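Local coordinates for protein hydrolase (Bacteroides thetaiotaomicron, PDB 2OBB) that is of unknown function but binds magnesium and is probably a hydrolase of the haloacid dehalogenase (HAD) type, at residues Thr5-Phe10 and Asp92-Asp97; Asp9-Ile14 and Leu45-Glu50; Lys34-Glu39 and Ile108-Ile113. All coordinates share one frame; numbering follows the deposited sequence.

Interaction 1: residues Thr5-Phe10 and Asp92-Asp97; sequences TIAVDF and DLFIDD. With MG (magnesium ion), chain B.
Asp9 and Asp97 reach one magnesium ion through different torsions: CG of Asp9 lies anti to the backbone N (chi1 175°), whereas CG of Asp97 stands between N and the carbonyl carbon (chi1 63°). Asp9 OD2 and Asp97 OD1 each bind the metal at 2.1 Å; the two oxygens come within 2.9 Å of one another, both being ligands of the same ion. Asp9 OD2 also accepts from the Thr13 hydroxyl. The carboxylate of Asp96 stacks nearly parallel on that of Asp9, with Asp96 CG 3.6 Å from Asp9 CB, and Lys88 of the second subunit forms salt bridges with both. Behind the site the strands run parallel: Ala7 N donates to Leu93 O, Ile95 N to Ala7 O and Asp9 N to Ile95 O (2.9 Å). At the far end Asp92 OD2 takes the N-H of Thr5 at 3.1 Å, on its anti side. Ile6 CG2 meets Ile95 CD1 at 3.6 Å on one sheet face; on the other, Ala7 CB touches Phe94 CD2. Strand 5-8 is flanked within the sheet by 93-95 and 42-45, while helix 106-115 covers the face bearing Val8, Leu93 and Ile95.

Interaction 2: residues Asp9-Ile14 and Leu45-Glu50; sequences DFDGTI and LWSVRE. With MG (magnesium ion), chain B.
Arg49 holds the carboxylate of Asp11 in a two-pronged salt bridge through NE and NH2. NH2 donates to Asp11 OD1 at 2.8 Å and NE to Asp11 OD2 at 2.9 Å; both bonds use syn lone pairs and are fairly straight (161° and 166°). Carboxylate and guanidinium are nearly coplanar, and Arg49 NH1 is taken by the carbonyl of Leu53. One face of the guanidinium carries Phe10 CE2, the ring turned almost perpendicular to it, with Arg49 NE at the ring edge. The Phe10 side chain also meets Leu45, whose CD1 lies 4.0 Å from Phe10 CB.

With its side chain held by Arg49, Asp11 binds the magnesium ion through its backbone O, at 1.9 Å. Asp9, Asp11 and Thr13, following a strand end and gathered at the metal, fit the DxDx(T/V) motif of HAD-type phosphohydrolases, in which the second aspartate likewise binds the metal through its main-chain carbonyl. The metal-bound Asp9 OD2 also accepts from Thr13 OG1 at 2.7 Å through its anti lone pair, and Thr13 OG1 in turn receives the N-H of Asp97.

Asp9 OD1, besides its salt bridge to the second subunit, accepts from three waters, one of them a metal ligand. A second water takes the N-H of Val48. The third is a four-way junction: it donates to Asp9 OD1 and Asp11 OD2, accepts from Asp11 N, and lies 2.7 Å from Ser47 OG. That hydroxyl oxygen closes an ST turn by accepting from Arg49 N, while Phe10 O receives the N-H groups of both Thr13 and Ile14. Trp46 O takes a CA-H contact from Asp9 CA at 3.3 Å and a hydrogen bond from Lys88 of the second subunit.

Interaction 3: residues Lys34-Glu39 and Ile108-Ile113; sequences KLLQQE and IIYEMI
Helices 34-38 and 108-113 run nearly parallel, their axes 18° apart and 11.4 Å from each other at closest approach, with Leu36 and Tyr110 nearest by CA atoms. Tyr110 spans much of this separation. With CG anti to the backbone N (chi1 -179°), its ring reaches helix 34-38 and is met from several directions. Leu35 CD2 sits over one face, 4.0 Å from the ring centroid, in a CH-pi contact. At the ring edge Leu36 CD2 lies 3.8 Å from Tyr110 CD1. Beyond the ring, Tyr110 OH donates to Glu39 OE2 at 2.5 Å; this oxygen lies near the ring plane, while the carboxylate is turned 53° from it.

The contact joins helices 29-38 and 106-115 beside the parallel sheet of this Rossmann-like alpha/beta fold, each helix following a sheet strand in the chain. A leucine in place of Tyr110 would probably leave Glu39 without its hydroxyl partner and Leu35 without the aromatic face it covers. Closer to the sheet, Leu36 turns its other methyl to Ile113, CD1 to CD1 at 3.7 Å, the two side chains crossing at about a right angle. Ile113 also packs on Leu93 of strand 93-95 and on Val100 of the second subunit. Lys114 makes a weak hydrogen bond with the Tyr110 hydroxyl.

How the interactions relate
Interactions 1 and 2 have centres about 9 Å apart, share Asp9 and Phe10, and meet at the magnesium ion, whose three protein ligands come from the C-terminal ends of strands 5-8 and 93-95 and the turns beyond. Interaction 3 lies about 12 Å from interaction 1, centre to centre, and about 18 Å from interaction 2, across the chain's centre. Ile109 of helix 106-115 packs on Ile95, connecting interaction 3 to the sheet. Along the chain the segments come as 5-10, 9-14, 34-39, 45-50, 92-97 and 108-113, so distant sequence is drawn together round the central strands: the metal site at their C-terminal ends, the helix pair beside one face. All three contacts touch the second subunit.

Interaction 1: residues Thr5-Phe10 and Asp92-Asp97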
loop_
_atom_site.group_PDB
_atom_site.type_symbol
_atom_site.label_atom_id
_atom_site.label_comp_id
_atom_site.label_asym_id
_atom_site.label_seq_id
_atom_site.Cartn_x
_atom_site.Cartn_y
_atom_site.Cartn_z
ATOM N N THR A 5 -4.770 -6.593 -11.061
ATOM C CA THR A 5 -3.341 -6.444 -10.905
ATOM C C THR A 5 -3.058 -6.176 -9.436
ATOM O O THR A 5 -3.465 -5.155 -8.889
ATOM C CB THR A 5 -2.836 -5.274 -11.756
ATOM O OG1 THR A 5 -3.203 -5.488 -13.123
ATOM C CG2 THR A 5 -1.310 -5.136 -11.641
ATOM N N ILE A 6 -2.341 -7.088 -8.804
ATOM C CA ILE A 6 -2.131 -7.073 -7.365
ATOM C C ILE A 6 -0.656 -6.788 -7.112
ATOM O O ILE A 6 0.198 -7.534 -7.616
ATOM C CB ILE A 6 -2.508 -8.432 -6.789
ATOM C CG1 ILE A 6 -3.982 -8.756 -7.151
ATOM C CG2 ILE A 6 -2.270 -8.477 -5.291
ATOM C CD1 ILE A 6 -4.449 -10.088 -6.708
ATOM N N ALA A 7 -0.362 -5.723 -6.343
ATOM C CA ALA A 7 0.995 -5.438 -5.913
ATOM C C ALA A 7 1.264 -6.187 -4.619
ATOM O O ALA A 7 0.499 -6.058 -3.676
ATOM C CB ALA A 7 1.177 -3.951 -5.697
ATOM N N VAL A 8 2.334 -6.971 -4.566
ATOM C CA VAL A 8 2.632 -7.724 -3.355
ATOM C C VAL A 8 3.997 -7.365 -2.800
ATOM O O VAL A 8 5.032 -7.469 -3.489
ATOM C CB VAL A 8 2.526 -9.273 -3.549
ATOM C CG1 VAL A 8 2.504 -10.017 -2.151
ATOM C CG2 VAL A 8 1.287 -9.627 -4.366
ATOM N N ASP A 9 4.003 -6.964 -1.537
ATOM C CA ASP A 9 5.251 -6.659 -0.861
ATOM C C ASP A 9 6.026 -7.955 -0.626
ATOM O O ASP A 9 5.460 -9.042 -0.702
ATOM C CB ASP A 9 4.948 -5.946 0.437
ATOM C CG ASP A 9 6.170 -5.693 1.259
ATOM O OD1 ASP A 9 7.111 -5.089 0.734
ATOM O OD2 ASP A 9 6.179 -6.063 2.454
ATOM N N PHE A 10 7.324 -7.849 -0.361
ATOM C CA PHE A 10 8.082 -9.036 -0.088
ATOM C C PHE A 10 8.328 -9.237 1.411
ATOM O O PHE A 10 7.712 -10.146 2.012
ATOM C CB PHE A 10 9.389 -9.047 -0.881
ATOM C CG PHE A 10 10.166 -10.327 -0.751
ATOM C CD1 PHE A 10 9.649 -11.530 -1.239
ATOM C CD2 PHE A 10 11.435 -10.333 -0.170
ATOM C CE1 PHE A 10 10.383 -12.732 -1.145
ATOM C CE2 PHE A 10 12.178 -11.540 -0.066
ATOM C CZ PHE A 10 11.647 -12.731 -0.554
ATOM N N ASP A 92 -4.389 -2.609 -8.898
ATOM C CA ASP A 92 -5.779 -2.521 -8.386
ATOM C C ASP A 92 -5.885 -2.823 -6.872
ATOM O O ASP A 92 -6.887 -2.473 -6.205
ATOM C CB ASP A 92 -6.672 -3.508 -9.158
ATOM C CG ASP A 92 -6.757 -3.173 -10.643
ATOM O OD1 ASP A 92 -7.066 -2.003 -10.953
ATOM O OD2 ASP A 92 -6.477 -4.062 -11.477
ATOM N N LEU A 93 -4.866 -3.508 -6.363
ATOM C CA LEU A 93 -4.832 -3.983 -4.993
ATOM C C LEU A 93 -3.386 -3.988 -4.479
ATOM O O LEU A 93 -2.453 -4.269 -5.254
ATOM C CB LEU A 93 -5.371 -5.400 -4.934
ATOM C CG LEU A 93 -5.947 -5.879 -3.602
ATOM C CD1 LEU A 93 -7.384 -5.303 -3.445
ATOM C CD2 LEU A 93 -5.936 -7.399 -3.539
ATOM N N PHE A 94 -3.220 -3.689 -3.183
ATOM C CA PHE A 94 -1.929 -3.734 -2.536
ATOM C C PHE A 94 -1.964 -4.695 -1.336
ATOM O O PHE A 94 -2.806 -4.591 -0.452
ATOM C CB PHE A 94 -1.512 -2.331 -2.088
ATOM C CG PHE A 94 -1.288 -1.367 -3.222
ATOM C CD1 PHE A 94 -2.349 -0.655 -3.772
ATOM C CD2 PHE A 94 -0.022 -1.190 -3.749
ATOM C CE1 PHE A 94 -2.142 0.261 -4.822
ATOM C CE2 PHE A 94 0.213 -0.264 -4.810
ATOM C CZ PHE A 94 -0.842 0.461 -5.338
ATOM N N ILE A 95 -1.042 -5.636 -1.323
ATOM C CA ILE A 95 -0.900 -6.535 -0.192
ATOM C C ILE A 95 0.445 -6.191 0.397
ATOM O O ILE A 95 1.478 -6.413 -0.242
ATOM C CB ILE A 95 -0.952 -8.023 -0.628
ATOM C CG1 ILE A 95 -2.256 -8.303 -1.391
ATOM C CG2 ILE A 95 -0.791 -8.969 0.616
ATOM C CD1 ILE A 95 -2.364 -9.709 -1.958
ATOM N N ASP A 96 0.426 -5.655 1.616
ATOM C CA ASP A 96 1.619 -5.117 2.249
ATOM C C ASP A 96 1.503 -5.200 3.779
ATOM O O ASP A 96 0.485 -4.796 4.368
ATOM C CB ASP A 96 1.750 -3.671 1.823
ATOM C CG ASP A 96 3.153 -3.153 1.944
ATOM O OD1 ASP A 96 3.720 -3.380 3.037
ATOM O OD2 ASP A 96 3.627 -2.448 0.975
ATOM N N ASP A 97 2.531 -5.700 4.447
ATOM C CA ASP A 97 2.395 -5.869 5.912
ATOM C C ASP A 97 2.388 -4.512 6.593
ATOM O O ASP A 97 2.040 -4.421 7.751
ATOM C CB ASP A 97 3.481 -6.756 6.490
ATOM C CG ASP A 97 4.858 -6.160 6.306
ATOM O OD1 ASP A 97 5.219 -5.855 5.149
ATOM O OD2 ASP A 97 5.577 -5.979 7.317
HETATM MG MG MG B . 7.072 -5.487 4.261
HETATM O O HOH W 1 -5.232 -4.136 -13.725
HETATM O O HOH W 2 8.633 -4.599 3.343
HETATM O O HOH W 3 6.149 -3.665 3.664
HETATM O O HOH W 4 7.695 -4.884 6.192
#

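Interaction 2: residues Asp9-Ile14 and Leu45-Glu50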
loop_
_atom_site.group_PDB
_atom_site.type_symbol
_atom_site.label_atom_id
_atom_site.label_comp_id
_atom_site.label_asym_id
_atom_site.label_seq_id
_atom_site.Cartn_x
_atom_site.Cartn_y
_atom_site.Cartn_z
ATOM N N ASP A 9 4.003 -6.964 -1.537
ATOM C CA ASP A 9 5.251 -6.659 -0.861
ATOM C C ASP A 9 6.026 -7.955 -0.626
ATOM O O ASP A 9 5.460 -9.042 -0.702
ATOM C CB ASP A 9 4.948 -5.946 0.437
ATOM C CG ASP A 9 6.170 -5.693 1.259
ATOM O OD1 ASP A 9 7.111 -5.089 0.734
ATOM O OD2 ASP A 9 6.179 -6.063 2.454
ATOM N N PHE A 10 7.324 -7.849 -0.361
ATOM C CA PHE A 10 8.082 -9.036 -0.088
ATOM C C PHE A 10 8.328 -9.237 1.411
ATOM O O PHE A 10 7.712 -10.146 2.012
ATOM C CB PHE A 10 9.389 -9.047 -0.881
ATOM C CG PHE A 10 10.166 -10.327 -0.751
ATOM C CD1 PHE A 10 9.649 -11.530 -1.239
ATOM C CD2 PHE A 10 11.435 -10.333 -0.170
ATOM C CE1 PHE A 10 10.383 -12.732 -1.145
ATOM C CE2 PHE A 10 12.178 -11.540 -0.066
ATOM C CZ PHE A 10 11.647 -12.731 -0.554
ATOM N N ASP A 11 9.209 -8.417 2.012
ATOM C CA ASP A 11 9.580 -8.611 3.418
ATOM C C ASP A 11 8.452 -8.304 4.410
ATOM O O ASP A 11 7.882 -7.195 4.418
ATOM C CB ASP A 11 10.816 -7.800 3.791
ATOM C CG ASP A 11 11.970 -8.021 2.841
ATOM O OD1 ASP A 11 12.703 -9.022 2.991
ATOM O OD2 ASP A 11 12.143 -7.176 1.939
ATOM N N GLY A 12 8.147 -9.289 5.254
ATOM C CA GLY A 12 7.062 -9.174 6.219
ATOM C C GLY A 12 5.721 -9.589 5.631
ATOM O O GLY A 12 4.728 -9.669 6.346
ATOM N N THR A 13 5.700 -9.839 4.321
ATOM C CA THR A 13 4.484 -10.162 3.601
ATOM C C THR A 13 4.497 -11.576 3.030
ATOM O O THR A 13 3.577 -12.340 3.268
ATOM C CB THR A 13 4.230 -9.151 2.451
ATOM O OG1 THR A 13 4.208 -7.828 2.988
ATOM C CG2 THR A 13 2.890 -9.423 1.737
ATOM N N ILE A 14 5.519 -11.889 2.226
ATOM C CA ILE A 14 5.715 -13.216 1.654
ATOM C C ILE A 14 6.665 -14.028 2.563
ATOM O O ILE A 14 6.501 -15.254 2.715
ATOM C CB ILE A 14 6.285 -13.122 0.197
ATOM C CG1 ILE A 14 5.254 -12.508 -0.772
ATOM C CG2 ILE A 14 6.705 -14.505 -0.342
ATOM C CD1 ILE A 14 5.767 -12.317 -2.184
ATOM N N LEU A 45 5.601 -7.783 -8.037
ATOM C CA LEU A 45 6.404 -7.603 -6.842
ATOM C C LEU A 45 6.633 -6.116 -6.598
ATOM O O LEU A 45 6.991 -5.373 -7.526
ATOM C CB LEU A 45 7.709 -8.365 -6.950
ATOM C CG LEU A 45 8.532 -8.458 -5.664
ATOM C CD1 LEU A 45 7.757 -9.181 -4.534
ATOM C CD2 LEU A 45 9.841 -9.188 -6.007
ATOM N N TRP A 46 6.382 -5.683 -5.362
ATOM C CA TRP A 46 6.425 -4.263 -5.003
ATOM C C TRP A 46 7.207 -4.139 -3.718
ATOM O O TRP A 46 6.651 -4.320 -2.631
ATOM C CB TRP A 46 4.991 -3.762 -4.816
ATOM C CG TRP A 46 4.724 -2.276 -4.725
ATOM C CD1 TRP A 46 3.789 -1.701 -3.934
ATOM C CD2 TRP A 46 5.354 -1.189 -5.460
ATOM N NE1 TRP A 46 3.788 -0.340 -4.115
ATOM C CE2 TRP A 46 4.730 0.003 -5.042
ATOM C CE3 TRP A 46 6.380 -1.114 -6.413
ATOM C CZ2 TRP A 46 5.070 1.268 -5.566
ATOM C CZ3 TRP A 46 6.734 0.130 -6.922
ATOM C CH2 TRP A 46 6.067 1.318 -6.495
ATOM N N SER A 47 8.506 -3.859 -3.856
ATOM C CA SER A 47 9.457 -3.890 -2.759
ATOM C C SER A 47 10.418 -2.714 -2.824
ATOM O O SER A 47 10.767 -2.243 -3.910
ATOM C CB SER A 47 10.257 -5.181 -2.850
ATOM O OG SER A 47 11.136 -5.310 -1.761
ATOM N N VAL A 48 10.860 -2.233 -1.663
ATOM C CA VAL A 48 11.913 -1.240 -1.637
ATOM C C VAL A 48 13.228 -1.866 -2.122
ATOM O O VAL A 48 14.162 -1.145 -2.459
ATOM C CB VAL A 48 12.080 -0.544 -0.236
ATOM C CG1 VAL A 48 10.845 0.300 0.093
ATOM C CG2 VAL A 48 12.395 -1.567 0.876
ATOM N N ARG A 49 13.287 -3.202 -2.161
ATOM C CA ARG A 49 14.425 -3.921 -2.760
ATOM C C ARG A 49 14.680 -3.457 -4.213
ATOM O O ARG A 49 13.734 -3.354 -5.024
ATOM C CB ARG A 49 14.194 -5.441 -2.726
ATOM C CG ARG A 49 14.356 -6.078 -1.342
ATOM C CD ARG A 49 13.961 -7.567 -1.316
ATOM N NE ARG A 49 14.104 -8.175 0.013
ATOM C CZ ARG A 49 15.112 -8.961 0.402
ATOM N NH1 ARG A 49 16.103 -9.270 -0.431
ATOM N NH2 ARG A 49 15.130 -9.447 1.643
ATOM N N GLU A 50 15.947 -3.161 -4.507
ATOM C CA GLU A 50 16.457 -2.873 -5.858
ATOM C C GLU A 50 17.789 -3.634 -6.086
ATOM O O GLU A 50 18.438 -4.077 -5.135
ATOM C CB GLU A 50 16.749 -1.372 -6.043
ATOM C CG GLU A 50 15.618 -0.389 -5.709
ATOM C CD GLU A 50 14.522 -0.273 -6.800
ATOM O OE1 GLU A 50 14.496 -1.075 -7.783
ATOM O OE2 GLU A 50 13.675 0.636 -6.656
HETATM MG MG MG B . 7.072 -5.487 4.261
HETATM O O HOH W 5 9.160 -2.878 0.746
HETATM O O HOH W 6 10.032 -5.966 0.603
HETATM O O HOH W 2 8.633 -4.599 3.343
HETATM O O HOH W 3 6.149 -3.665 3.664
HETATM O O HOH W 4 7.695 -4.884 6.192
#

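Interaction 3: residues Lys34-Glu39 and Ile108-Ile113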
loop_
_atom_site.group_PDB
_atom_site.type_symbol
_atom_site.label_atom_id
_atom_site.label_comp_id
_atom_site.label_asym_id
_atom_site.label_seq_id
_atom_site.Cartn_x
_atom_site.Cartn_y
_atom_site.Cartn_z
ATOM N N LYS A 34 0.074 -18.238 -5.989
ATOM C CA LYS A 34 -0.071 -19.063 -7.198
ATOM C C LYS A 34 -1.532 -19.349 -7.474
ATOM O O LYS A 34 -1.980 -19.276 -8.617
ATOM C CB LYS A 34 0.729 -20.344 -7.111
ATOM C CG LYS A 34 2.203 -20.118 -7.464
ATOM C CD LYS A 34 3.120 -20.938 -6.590
ATOM C CE LYS A 34 3.210 -22.394 -6.992
ATOM N NZ LYS A 34 4.049 -23.172 -5.999
ATOM N N LEU A 35 -2.285 -19.659 -6.430
ATOM C CA LEU A 35 -3.715 -19.844 -6.606
ATOM C C LEU A 35 -4.322 -18.595 -7.238
ATOM O O LEU A 35 -5.143 -18.722 -8.117
ATOM C CB LEU A 35 -4.411 -20.210 -5.295
ATOM C CG LEU A 35 -5.902 -20.532 -5.324
ATOM C CD1 LEU A 35 -6.282 -21.498 -6.468
ATOM C CD2 LEU A 35 -6.255 -21.143 -3.978
ATOM N N LEU A 36 -3.909 -17.399 -6.807
ATOM C CA LEU A 36 -4.440 -16.135 -7.381
ATOM C C LEU A 36 -4.142 -15.951 -8.884
ATOM O O LEU A 36 -5.003 -15.537 -9.651
ATOM C CB LEU A 36 -3.962 -14.910 -6.571
ATOM C CG LEU A 36 -4.581 -14.757 -5.163
ATOM C CD1 LEU A 36 -3.862 -13.697 -4.342
ATOM C CD2 LEU A 36 -6.102 -14.485 -5.203
ATOM N N GLN A 37 -2.904 -16.253 -9.275
ATOM C CA GLN A 37 -2.508 -16.366 -10.681
ATOM C C GLN A 37 -3.349 -17.347 -11.488
ATOM O O GLN A 37 -3.725 -17.032 -12.620
ATOM C CB GLN A 37 -1.058 -16.805 -10.800
ATOM C CG GLN A 37 -0.108 -15.816 -10.320
ATOM C CD GLN A 37 1.307 -16.265 -10.577
ATOM O OE1 GLN A 37 1.594 -17.462 -10.530
ATOM N NE2 GLN A 37 2.206 -15.305 -10.866
ATOM N N GLN A 38 -3.627 -18.522 -10.914
ATOM C CA GLN A 38 -4.511 -19.510 -11.541
ATOM C C GLN A 38 -5.849 -18.861 -11.845
ATOM O O GLN A 38 -6.479 -19.166 -12.856
ATOM C CB GLN A 38 -4.753 -20.724 -10.630
ATOM C CG GLN A 38 -5.116 -22.008 -11.376
ATOM C CD GLN A 38 -6.416 -22.678 -10.894
ATOM O OE1 GLN A 38 -7.015 -23.459 -11.634
ATOM N NE2 GLN A 38 -6.847 -22.375 -9.671
ATOM N N GLU A 39 -6.275 -17.963 -10.964
ATOM C CA GLU A 39 -7.566 -17.282 -11.124
ATOM C C GLU A 39 -7.452 -16.070 -12.053
ATOM O O GLU A 39 -8.397 -15.305 -12.177
ATOM C CB GLU A 39 -8.136 -16.856 -9.767
ATOM C CG GLU A 39 -7.880 -17.875 -8.654
ATOM C CD GLU A 39 -9.145 -18.360 -7.960
ATOM O OE1 GLU A 39 -10.271 -18.132 -8.491
ATOM O OE2 GLU A 39 -9.002 -19.005 -6.895
ATOM N N ILE A 108 -7.210 -15.439 4.816
ATOM C CA ILE A 108 -8.160 -14.362 4.803
ATOM C C ILE A 108 -7.924 -13.446 3.604
ATOM O O ILE A 108 -8.879 -12.983 2.996
ATOM C CB ILE A 108 -8.215 -13.582 6.137
ATOM C CG1 ILE A 108 -8.972 -14.387 7.191
ATOM C CG2 ILE A 108 -9.066 -12.308 5.984
ATOM C CD1 ILE A 108 -8.097 -15.104 8.153
ATOM N N ILE A 109 -6.661 -13.210 3.251
ATOM C CA ILE A 109 -6.351 -12.430 2.071
ATOM C C ILE A 109 -7.091 -13.040 0.885
ATOM O O ILE A 109 -7.804 -12.339 0.158
ATOM C CB ILE A 109 -4.798 -12.345 1.791
ATOM C CG1 ILE A 109 -4.101 -11.407 2.801
ATOM C CG2 ILE A 109 -4.521 -11.869 0.359
ATOM C CD1 ILE A 109 -2.513 -11.429 2.713
ATOM N N TYR A 110 -6.955 -14.356 0.719
ATOM C CA TYR A 110 -7.603 -15.074 -0.363
ATOM C C TYR A 110 -9.137 -14.962 -0.351
ATOM O O TYR A 110 -9.758 -14.595 -1.360
ATOM C CB TYR A 110 -7.160 -16.528 -0.355
ATOM C CG TYR A 110 -7.785 -17.324 -1.464
ATOM C CD1 TYR A 110 -7.367 -17.165 -2.791
ATOM C CD2 TYR A 110 -8.814 -18.222 -1.193
ATOM C CE1 TYR A 110 -7.972 -17.890 -3.833
ATOM C CE2 TYR A 110 -9.417 -18.957 -2.210
ATOM C CZ TYR A 110 -8.997 -18.790 -3.527
ATOM O OH TYR A 110 -9.602 -19.546 -4.513
ATOM N N GLU A 111 -9.758 -15.276 0.780
ATOM C CA GLU A 111 -11.210 -15.081 0.904
ATOM C C GLU A 111 -11.639 -13.654 0.535
ATOM O O GLU A 111 -12.643 -13.462 -0.141
ATOM C CB GLU A 111 -11.701 -15.452 2.300
ATOM C CG GLU A 111 -13.143 -15.113 2.567
ATOM C CD GLU A 111 -13.628 -15.595 3.940
ATOM O OE1 GLU A 111 -12.775 -16.024 4.768
ATOM O OE2 GLU A 111 -14.863 -15.546 4.199
HETATM N N MSE A 112 -10.887 -12.651 0.967
HETATM C CA MSE A 112 -11.275 -11.256 0.707
HETATM C C MSE A 112 -11.277 -10.922 -0.799
HETATM O O MSE A 112 -12.237 -10.335 -1.318
HETATM C CB MSE A 112 -10.362 -10.292 1.465
HETATM C CG MSE A 112 -10.436 -10.412 2.967
HETATM SE SE MSE A 112 -9.323 -9.058 3.883
HETATM C CE MSE A 112 -7.598 -9.340 3.126
ATOM N N ILE A 113 -10.200 -11.301 -1.484
ATOM C CA ILE A 113 -10.085 -11.124 -2.932
ATOM C C ILE A 113 -11.167 -11.924 -3.686
ATOM O O ILE A 113 -11.864 -11.385 -4.567
ATOM C CB ILE A 113 -8.687 -11.562 -3.419
ATOM C CG1 ILE A 113 -7.624 -10.734 -2.726
ATOM C CG2 ILE A 113 -8.574 -11.457 -4.914
ATOM C CD1 ILE A 113 -6.240 -11.105 -3.078
#